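Local coordinates for GH127 beta-L-arabinofuranoside (Geobacillus stearothermophilus, PDB 4QK0), which probably hydrolyses beta-L-arabinofuranosidic linkages, releasing L-arabinose, as a family 127 glycoside hydrolase, at residues Ile457-Asn462 against Gly467-Thr472; Thr497-Lys502 against Ile516-Gln521. One frame throughout, in Å; residues are numbered along the deposited sequence.

Contact 1. Residues Ile457-Asn462 against Gly467-Thr472; sequences IMQETN and GTVRLT
Met-458 faces Thr-472, and Glu-460 faces Arg-470, as hydrogen-bonded pairs of an antiparallel beta hairpin whose strand axes approach to 4.7 Å at 163°. Each pair exchanges two fairly straight backbone N-H...O hydrogen bonds, among them Glu-460 N to Arg-470 O at 2.8 Å. Gln-459 and Leu-471 form the non-hydrogen-bonded pair in between. Toward the turn, Thr-461 OG1 donates to Thr-468 O at 2.7 Å, arriving above the carbonyl plane, 38° out of it. The torsion that sets Thr-461 OG1 anti to the backbone N (chi1 -174°) carries it across to the partner strand, where it also lies 3.5 Å from Val-469 CG2. A valine in place of Thr-461 would probably cost Thr-468 O this donor, leaving it to the water that also links it to Asn-462 N, and Tyr-463 N its acceptor. The Glu-460 and Arg-470 side chains run alongside each other, with Glu-460 OE1 at the guanidinium edge in a long salt bridge, 3.8 Å to Arg-470 NH1. One water bonds to Glu-460 OE1, Arg-470 O and Thr-472 OG1. On the other face the Gln-459 side-chain amide is hydrogen-bonded to Tyr-429 OH, Leu-440 O and Val-442 N. Across the hairpin the ion pair is thus probably weak, and backbone bonds fix the register.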
ATOM      1  N   ILE A 457      18.117  41.555  22.652  1.00 41.12           N
ATOM      2  CA  ILE A 457      16.861  41.508  21.892  1.00 42.90           C
ATOM      3  C   ILE A 457      15.835  40.603  22.554  1.00 39.48           C
ATOM      4  O   ILE A 457      16.160  39.509  22.976  1.00 40.40           O
ATOM      5  CB  ILE A 457      17.146  41.106  20.460  1.00 44.34           C
ATOM      6  CG1 ILE A 457      17.813  42.291  19.799  1.00 41.08           C
ATOM      7  CG2 ILE A 457      15.844  40.777  19.724  1.00 48.86           C
ATOM      8  CD1 ILE A 457      18.482  41.987  18.512  1.00 45.24           C
HETATM    9  N   MSE A 458      14.628  41.115  22.720  1.00 42.72           N
HETATM   10  CA  MSE A 458      13.540  40.414  23.388  1.00 46.37           C
HETATM   11  C   MSE A 458      12.437  40.241  22.372  1.00 42.72           C
HETATM   12  O   MSE A 458      12.102  41.203  21.661  1.00 39.51           O
HETATM   13  CB  MSE A 458      13.014  41.320  24.484  1.00 54.15           C
HETATM   14  CG  MSE A 458      12.878  40.692  25.855  1.00 74.50           C
HETATM   15 SE   MSE A 458      12.779  42.053  27.234  1.00112.50          SE
HETATM   16  CE  MSE A 458      14.326  43.186  26.745  1.00 97.38           C
ATOM     17  N   GLN A 459      11.870  39.030  22.293  1.00 37.86           N
ATOM     18  CA  GLN A 459      10.627  38.760  21.518  1.00 37.02           C
ATOM     19  C   GLN A 459       9.491  38.448  22.456  1.00 36.52           C
ATOM     20  O   GLN A 459       9.621  37.521  23.250  1.00 31.12           O
ATOM     21  CB  GLN A 459      10.760  37.499  20.698  1.00 36.35           C
ATOM     22  CG  GLN A 459      11.229  37.652  19.309  1.00 39.14           C
ATOM     23  CD  GLN A 459      10.994  36.415  18.480  1.00 34.88           C
ATOM     24  OE1 GLN A 459       9.863  36.118  18.090  1.00 38.42           O
ATOM     25  NE2 GLN A 459      12.048  35.700  18.208  1.00 35.57           N
ATOM     26  N   GLU A 460       8.371  39.145  22.325  1.00 38.21           N
ATOM     27  CA  GLU A 460       7.143  38.790  23.053  1.00 43.77           C
ATOM     28  C   GLU A 460       6.070  38.494  22.015  1.00 38.73           C
ATOM     29  O   GLU A 460       5.828  39.301  21.130  1.00 37.23           O
ATOM     30  CB  GLU A 460       6.665  39.925  23.965  1.00 47.64           C
ATOM     31  CG  GLU A 460       7.721  40.357  24.989  1.00 64.15           C
ATOM     32  CD  GLU A 460       7.278  41.538  25.869  1.00 66.42           C
ATOM     33  OE1 GLU A 460       7.171  42.690  25.378  1.00 63.87           O
ATOM     34  OE2 GLU A 460       7.048  41.299  27.068  1.00 71.36           O
ATOM     35  N   THR A 461       5.439  37.347  22.127  1.00 33.68           N
ATOM     36  CA  THR A 461       4.472  36.919  21.105  1.00 37.85           C
ATOM     37  C   THR A 461       3.738  35.686  21.600  1.00 34.31           C
ATOM     38  O   THR A 461       4.323  34.900  22.361  1.00 31.78           O
ATOM     39  CB  THR A 461       5.165  36.565  19.769  1.00 33.35           C
ATOM     40  OG1 THR A 461       4.172  36.279  18.771  1.00 40.23           O
ATOM     41  CG2 THR A 461       6.124  35.426  19.936  1.00 32.10           C
ATOM     42  N   ASN A 462       2.478  35.550  21.198  1.00 36.67           N
ATOM     43  CA  ASN A 462       1.711  34.302  21.446  1.00 39.65           C
ATOM     44  C   ASN A 462       1.727  33.354  20.237  1.00 39.88           C
ATOM     45  O   ASN A 462       0.960  32.407  20.193  1.00 37.62           O
ATOM     46  CB  ASN A 462       0.248  34.583  21.808  1.00 41.97           C
ATOM     47  CG  ASN A 462       0.097  35.447  23.054  1.00 50.52           C
ATOM     48  OD1 ASN A 462      -0.744  36.348  23.079  1.00 57.70           O
ATOM     49  ND2 ASN A 462       0.926  35.206  24.073  1.00 49.30           N
ATOM     50  N   GLY A 467      -0.390  36.147  15.341  1.00 28.88           N
ATOM     51  CA  GLY A 467       0.672  36.650  14.494  1.00 35.28           C
ATOM     52  C   GLY A 467       1.325  37.980  14.877  1.00 37.36           C
ATOM     53  O   GLY A 467       2.108  38.542  14.094  1.00 34.01           O
ATOM     54  N   THR A 468       1.013  38.485  16.067  1.00 34.17           N
ATOM     55  CA  THR A 468       1.585  39.739  16.562  1.00 33.64           C
ATOM     56  C   THR A 468       2.855  39.437  17.358  1.00 34.51           C
ATOM     57  O   THR A 468       2.875  38.608  18.290  1.00 32.85           O
ATOM     58  CB  THR A 468       0.577  40.523  17.409  1.00 37.35           C
ATOM     59  OG1 THR A 468      -0.491  40.993  16.549  1.00 35.68           O
ATOM     60  CG2 THR A 468       1.243  41.737  18.050  1.00 41.62           C
ATOM     61  N   VAL A 469       3.941  40.073  16.925  1.00 32.17           N
ATOM     62  CA  VAL A 469       5.241  39.929  17.572  1.00 35.39           C
ATOM     63  C   VAL A 469       5.815  41.289  17.952  1.00 35.71           C
ATOM     64  O   VAL A 469       5.859  42.225  17.134  1.00 32.22           O
ATOM     65  CB  VAL A 469       6.272  39.243  16.653  1.00 32.76           C
ATOM     66  CG1 VAL A 469       7.558  39.016  17.401  1.00 34.26           C
ATOM     67  CG2 VAL A 469       5.738  37.911  16.120  1.00 35.58           C
ATOM     68  N   ARG A 470       6.258  41.388  19.196  1.00 40.95           N
ATOM     69  CA  ARG A 470       6.882  42.612  19.706  1.00 46.26           C
ATOM     70  C   ARG A 470       8.359  42.342  20.004  1.00 38.86           C
ATOM     71  O   ARG A 470       8.688  41.496  20.818  1.00 36.04           O
ATOM     72  CB  ARG A 470       6.136  43.026  20.964  1.00 47.04           C
ATOM     73  CG  ARG A 470       6.536  44.400  21.408  1.00 63.19           C
ATOM     74  CD  ARG A 470       6.104  44.728  22.872  1.00 74.64           C
ATOM     75  NE  ARG A 470       4.846  45.452  22.809  1.00 89.70           N
ATOM     76  CZ  ARG A 470       4.005  45.624  23.828  1.00102.44           C
ATOM     77  NH1 ARG A 470       4.259  45.140  25.045  1.00101.02           N
ATOM     78  NH2 ARG A 470       2.885  46.299  23.612  1.00115.28           N
ATOM     79  N   LEU A 471       9.232  43.017  19.267  1.00 37.54           N
ATOM     80  CA  LEU A 471      10.688  42.928  19.451  1.00 43.35           C
ATOM     81  C   LEU A 471      11.212  44.211  20.075  1.00 42.99           C
ATOM     82  O   LEU A 471      11.015  45.294  19.538  1.00 46.05           O
ATOM     83  CB  LEU A 471      11.409  42.797  18.118  1.00 44.44           C
ATOM     84  CG  LEU A 471      11.193  41.547  17.325  1.00 48.79           C
ATOM     85  CD1 LEU A 471      11.763  41.721  15.936  1.00 55.55           C
ATOM     86  CD2 LEU A 471      11.911  40.407  17.984  1.00 48.82           C
ATOM     87  N   THR A 472      11.868  44.066  21.197  1.00 41.35           N
ATOM     88  CA  THR A 472      12.522  45.165  21.858  1.00 43.19           C
ATOM     89  C   THR A 472      14.007  45.015  21.637  1.00 40.30           C
ATOM     90  O   THR A 472      14.584  43.958  21.870  1.00 40.34           O
ATOM     91  CB  THR A 472      12.214  45.202  23.355  1.00 46.52           C
ATOM     92  OG1 THR A 472      10.798  45.206  23.517  1.00 49.75           O
ATOM     93  CG2 THR A 472      12.749  46.488  23.963  1.00 51.85           C
TER
HETATM   94  O   HOH W   1       9.594  42.864  23.394  1.00 34.30           O
HETATM   95  O   HOH W   2       1.060  37.608  20.042  1.00 38.85           O

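Contact 2. Residues Thr497-Lys502 against Ile516-Gln521; sequences TINGEK and IRRVWQ
Ile-498 projects its two branches onto two different residues of 516-521. Its CG1 branch ends in CD1, which meets CG2 of Ile-516 tip to tip at 3.8 Å. The other branch, CG2 of Ile-498, is anti to the backbone N and sits over the centre of one face of the Arg-518 guanidinium, 3.9 Å from Arg-518 CZ. With CG of Arg-518 tucked between the backbone N and the carbonyl carbon (chi1 64°) and a bend at chi3, the guanidinium turns that face to Ile-498; the two side chains run past each other in opposite directions. Arg-518 CG lies 3.5 Å above one face of the Trp-520 ring, offset toward the rim. Ile-498 opens a type I' beta turn to Glu-501, closed by Ile-498 N to Glu-501 O at 2.8 Å and Glu-501 N to Ile-498 O at 2.9 Å, the tight two-residue turn of a beta hairpin. Across from it, the chain of 516-521 turns a corner at Arg-518, and no hydrogen bond joins the two segments directly. Asp-524 ties them instead: it forms a salt bridge with Arg-518 NH1 and accepts a hydrogen bond from Asn-499 ND2, while Asn-499 OD1 takes the backbone N-H of Glu-525.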
ATOM      1  N   THR A 497       5.966  48.003  12.254  1.00 36.28           N
ATOM      2  CA  THR A 497       6.136  49.352  12.779  1.00 36.76           C
ATOM      3  C   THR A 497       7.364  49.394  13.657  1.00 35.41           C
ATOM      4  O   THR A 497       7.716  48.412  14.315  1.00 30.23           O
ATOM      5  CB  THR A 497       4.956  49.872  13.623  1.00 39.39           C
ATOM      6  OG1 THR A 497       4.877  49.125  14.827  1.00 41.23           O
ATOM      7  CG2 THR A 497       3.648  49.796  12.874  1.00 42.52           C
ATOM      8  N   ILE A 498       7.983  50.559  13.693  1.00 37.31           N
ATOM      9  CA  ILE A 498       9.155  50.824  14.537  1.00 38.23           C
ATOM     10  C   ILE A 498       8.843  52.050  15.365  1.00 36.02           C
ATOM     11  O   ILE A 498       8.513  53.105  14.816  1.00 34.08           O
ATOM     12  CB  ILE A 498      10.439  51.053  13.684  1.00 42.83           C
ATOM     13  CG1 ILE A 498      10.807  49.748  12.987  1.00 41.83           C
ATOM     14  CG2 ILE A 498      11.614  51.504  14.565  1.00 40.02           C
ATOM     15  CD1 ILE A 498      11.883  49.889  11.935  1.00 46.78           C
ATOM     16  N   ASN A 499       8.888  51.870  16.675  1.00 37.71           N
ATOM     17  CA  ASN A 499       8.453  52.881  17.625  1.00 40.22           C
ATOM     18  C   ASN A 499       7.133  53.496  17.215  1.00 45.15           C
ATOM     19  O   ASN A 499       6.998  54.712  17.200  1.00 39.55           O
ATOM     20  CB  ASN A 499       9.549  53.956  17.796  1.00 42.60           C
ATOM     21  CG  ASN A 499      10.813  53.380  18.367  1.00 41.03           C
ATOM     22  OD1 ASN A 499      10.753  52.401  19.106  1.00 40.67           O
ATOM     23  ND2 ASN A 499      11.947  53.910  17.985  1.00 41.72           N
ATOM     24  N   GLY A 500       6.174  52.648  16.835  1.00 45.68           N
ATOM     25  CA  GLY A 500       4.841  53.113  16.514  1.00 43.18           C
ATOM     26  C   GLY A 500       4.677  53.661  15.117  1.00 48.18           C
ATOM     27  O   GLY A 500       3.557  53.956  14.736  1.00 57.69           O
ATOM     28  N   GLU A 501       5.751  53.785  14.325  1.00 48.36           N
ATOM     29  CA  GLU A 501       5.621  54.291  12.946  1.00 49.28           C
ATOM     30  C   GLU A 501       5.751  53.185  11.917  1.00 47.48           C
ATOM     31  O   GLU A 501       6.643  52.345  11.984  1.00 37.58           O
ATOM     32  CB  GLU A 501       6.667  55.360  12.612  1.00 57.17           C
ATOM     33  CG  GLU A 501       6.727  56.545  13.567  1.00 66.78           C
ATOM     34  CD  GLU A 501       5.499  57.474  13.547  1.00 72.89           C
ATOM     35  OE1 GLU A 501       4.471  57.244  12.867  1.00 65.50           O
ATOM     36  OE2 GLU A 501       5.556  58.479  14.281  1.00 90.08           O
ATOM     37  N   LYS A 502       4.865  53.223  10.933  1.00 51.51           N
ATOM     38  CA  LYS A 502       4.816  52.223   9.907  1.00 51.51           C
ATOM     39  C   LYS A 502       6.100  52.280   9.139  1.00 53.00           C
ATOM     40  O   LYS A 502       6.716  53.329   8.991  1.00 51.09           O
ATOM     41  CB  LYS A 502       3.623  52.504   8.978  1.00 60.05           C
ATOM     42  CG  LYS A 502       3.546  51.699   7.672  1.00 70.52           C
ATOM     43  CD  LYS A 502       2.224  51.961   6.940  1.00 81.22           C
ATOM     44  CE  LYS A 502       2.436  52.663   5.594  1.00 89.05           C
ATOM     45  NZ  LYS A 502       1.186  52.651   4.781  1.00 96.10           N
ATOM     46  N   ILE A 516      16.156  45.355   7.983  1.00 27.71           N
ATOM     47  CA  ILE A 516      16.003  46.637   8.619  1.00 30.41           C
ATOM     48  C   ILE A 516      17.314  47.185   9.211  1.00 29.42           C
ATOM     49  O   ILE A 516      17.787  46.736  10.285  1.00 28.41           O
ATOM     50  CB  ILE A 516      14.954  46.559   9.706  1.00 38.15           C
ATOM     51  CG1 ILE A 516      13.672  45.981   9.107  1.00 40.33           C
ATOM     52  CG2 ILE A 516      14.728  47.967  10.308  1.00 38.75           C
ATOM     53  CD1 ILE A 516      12.561  45.866  10.110  1.00 45.52           C
ATOM     54  N   ARG A 517      17.887  48.150   8.490  1.00 31.01           N
ATOM     55  CA  ARG A 517      19.177  48.767   8.834  1.00 33.31           C
ATOM     56  C   ARG A 517      18.943  50.231   9.220  1.00 33.42           C
ATOM     57  O   ARG A 517      18.339  50.989   8.499  1.00 33.97           O
ATOM     58  CB  ARG A 517      20.167  48.689   7.684  1.00 34.66           C
ATOM     59  CG  ARG A 517      21.557  49.157   8.080  1.00 40.09           C
ATOM     60  CD  ARG A 517      22.641  48.878   7.037  1.00 41.19           C
ATOM     61  NE  ARG A 517      23.967  49.233   7.562  1.00 44.31           N
ATOM     62  CZ  ARG A 517      24.695  48.508   8.434  1.00 46.56           C
ATOM     63  NH1 ARG A 517      24.270  47.318   8.887  1.00 44.64           N
ATOM     64  NH2 ARG A 517      25.885  48.962   8.848  1.00 44.37           N
ATOM     65  N   ARG A 518      19.382  50.584  10.413  1.00 36.00           N
ATOM     66  CA  ARG A 518      19.157  51.894  10.996  1.00 34.95           C
ATOM     67  C   ARG A 518      20.022  51.980  12.261  1.00 36.74           C
ATOM     68  O   ARG A 518      20.665  50.981  12.680  1.00 32.31           O
ATOM     69  CB  ARG A 518      17.679  52.082  11.392  1.00 40.11           C
ATOM     70  CG  ARG A 518      17.175  51.134  12.495  1.00 42.87           C
ATOM     71  CD  ARG A 518      15.667  51.201  12.670  1.00 41.69           C
ATOM     72  NE  ARG A 518      15.250  52.497  13.223  1.00 45.24           N
ATOM     73  CZ  ARG A 518      15.278  52.826  14.516  1.00 44.49           C
ATOM     74  NH1 ARG A 518      15.717  51.969  15.423  1.00 44.64           N
ATOM     75  NH2 ARG A 518      14.862  54.013  14.905  1.00 42.21           N
ATOM     76  N   VAL A 519      20.051  53.168  12.853  1.00 31.97           N
ATOM     77  CA  VAL A 519      20.678  53.352  14.139  1.00 32.37           C
ATOM     78  C   VAL A 519      19.675  52.934  15.198  1.00 31.88           C
ATOM     79  O   VAL A 519      18.628  53.543  15.295  1.00 32.61           O
ATOM     80  CB  VAL A 519      21.061  54.846  14.403  1.00 32.24           C
ATOM     81  CG1 VAL A 519      21.547  55.021  15.829  1.00 32.73           C
ATOM     82  CG2 VAL A 519      22.087  55.340  13.406  1.00 30.65           C
ATOM     83  N   TRP A 520      20.039  51.954  16.008  1.00 31.03           N
ATOM     84  CA  TRP A 520      19.184  51.451  17.064  1.00 34.30           C
ATOM     85  C   TRP A 520      19.565  52.090  18.396  1.00 36.05           C
ATOM     86  O   TRP A 520      20.731  52.205  18.704  1.00 34.49           O
ATOM     87  CB  TRP A 520      19.347  49.929  17.197  1.00 32.78           C
ATOM     88  CG  TRP A 520      18.948  49.195  15.942  1.00 33.93           C
ATOM     89  CD1 TRP A 520      19.745  48.856  14.920  1.00 33.58           C
ATOM     90  CD2 TRP A 520      17.619  48.783  15.561  1.00 35.34           C
ATOM     91  NE1 TRP A 520      19.019  48.260  13.907  1.00 30.73           N
ATOM     92  CE2 TRP A 520      17.711  48.197  14.286  1.00 31.86           C
ATOM     93  CE3 TRP A 520      16.376  48.839  16.190  1.00 34.72           C
ATOM     94  CZ2 TRP A 520      16.617  47.647  13.634  1.00 30.18           C
ATOM     95  CZ3 TRP A 520      15.288  48.308  15.529  1.00 35.15           C
ATOM     96  CH2 TRP A 520      15.422  47.728  14.257  1.00 30.04           C
ATOM     97  N   GLN A 521      18.563  52.497  19.160  1.00 40.85           N
ATOM     98  CA  GLN A 521      18.701  53.124  20.477  1.00 41.97           C
ATOM     99  C   GLN A 521      18.033  52.203  21.474  1.00 42.92           C
ATOM    100  O   GLN A 521      17.069  51.486  21.151  1.00 40.74           O
ATOM    101  CB  GLN A 521      17.901  54.447  20.548  1.00 45.74           C
ATOM    102  CG  GLN A 521      18.241  55.577  19.556  1.00 53.42           C
ATOM    103  CD  GLN A 521      19.395  56.493  19.968  1.00 57.89           C
ATOM    104  OE1 GLN A 521      20.013  57.158  19.124  1.00 56.25           O
ATOM    105  NE2 GLN A 521      19.705  56.536  21.259  1.00 62.42           N
TER

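Overall arrangement
Both contacts fall in the GH127 middle domain, on the same side of the chain's centre, with contact 1 complete before contact 2 begins. Their centres are 14 Å apart and their nearest atoms about 7 Å, so they do not touch. A common antiparallel sheet connects them: strand 524-529 pairs with 468-475 of contact 1 on one flank and with 495-498 of contact 2 on the other. Contact 1 therefore joins neighbouring strands within that sheet, whereas contact 2 reaches from strand 495-498, second from the edge, to strand 513-517 of a second, mixed sheet and the corner at Arg-518. Trp-520 touches strands 468-475 and 524-529 as well, linking the two sheets of this beta-rich domain.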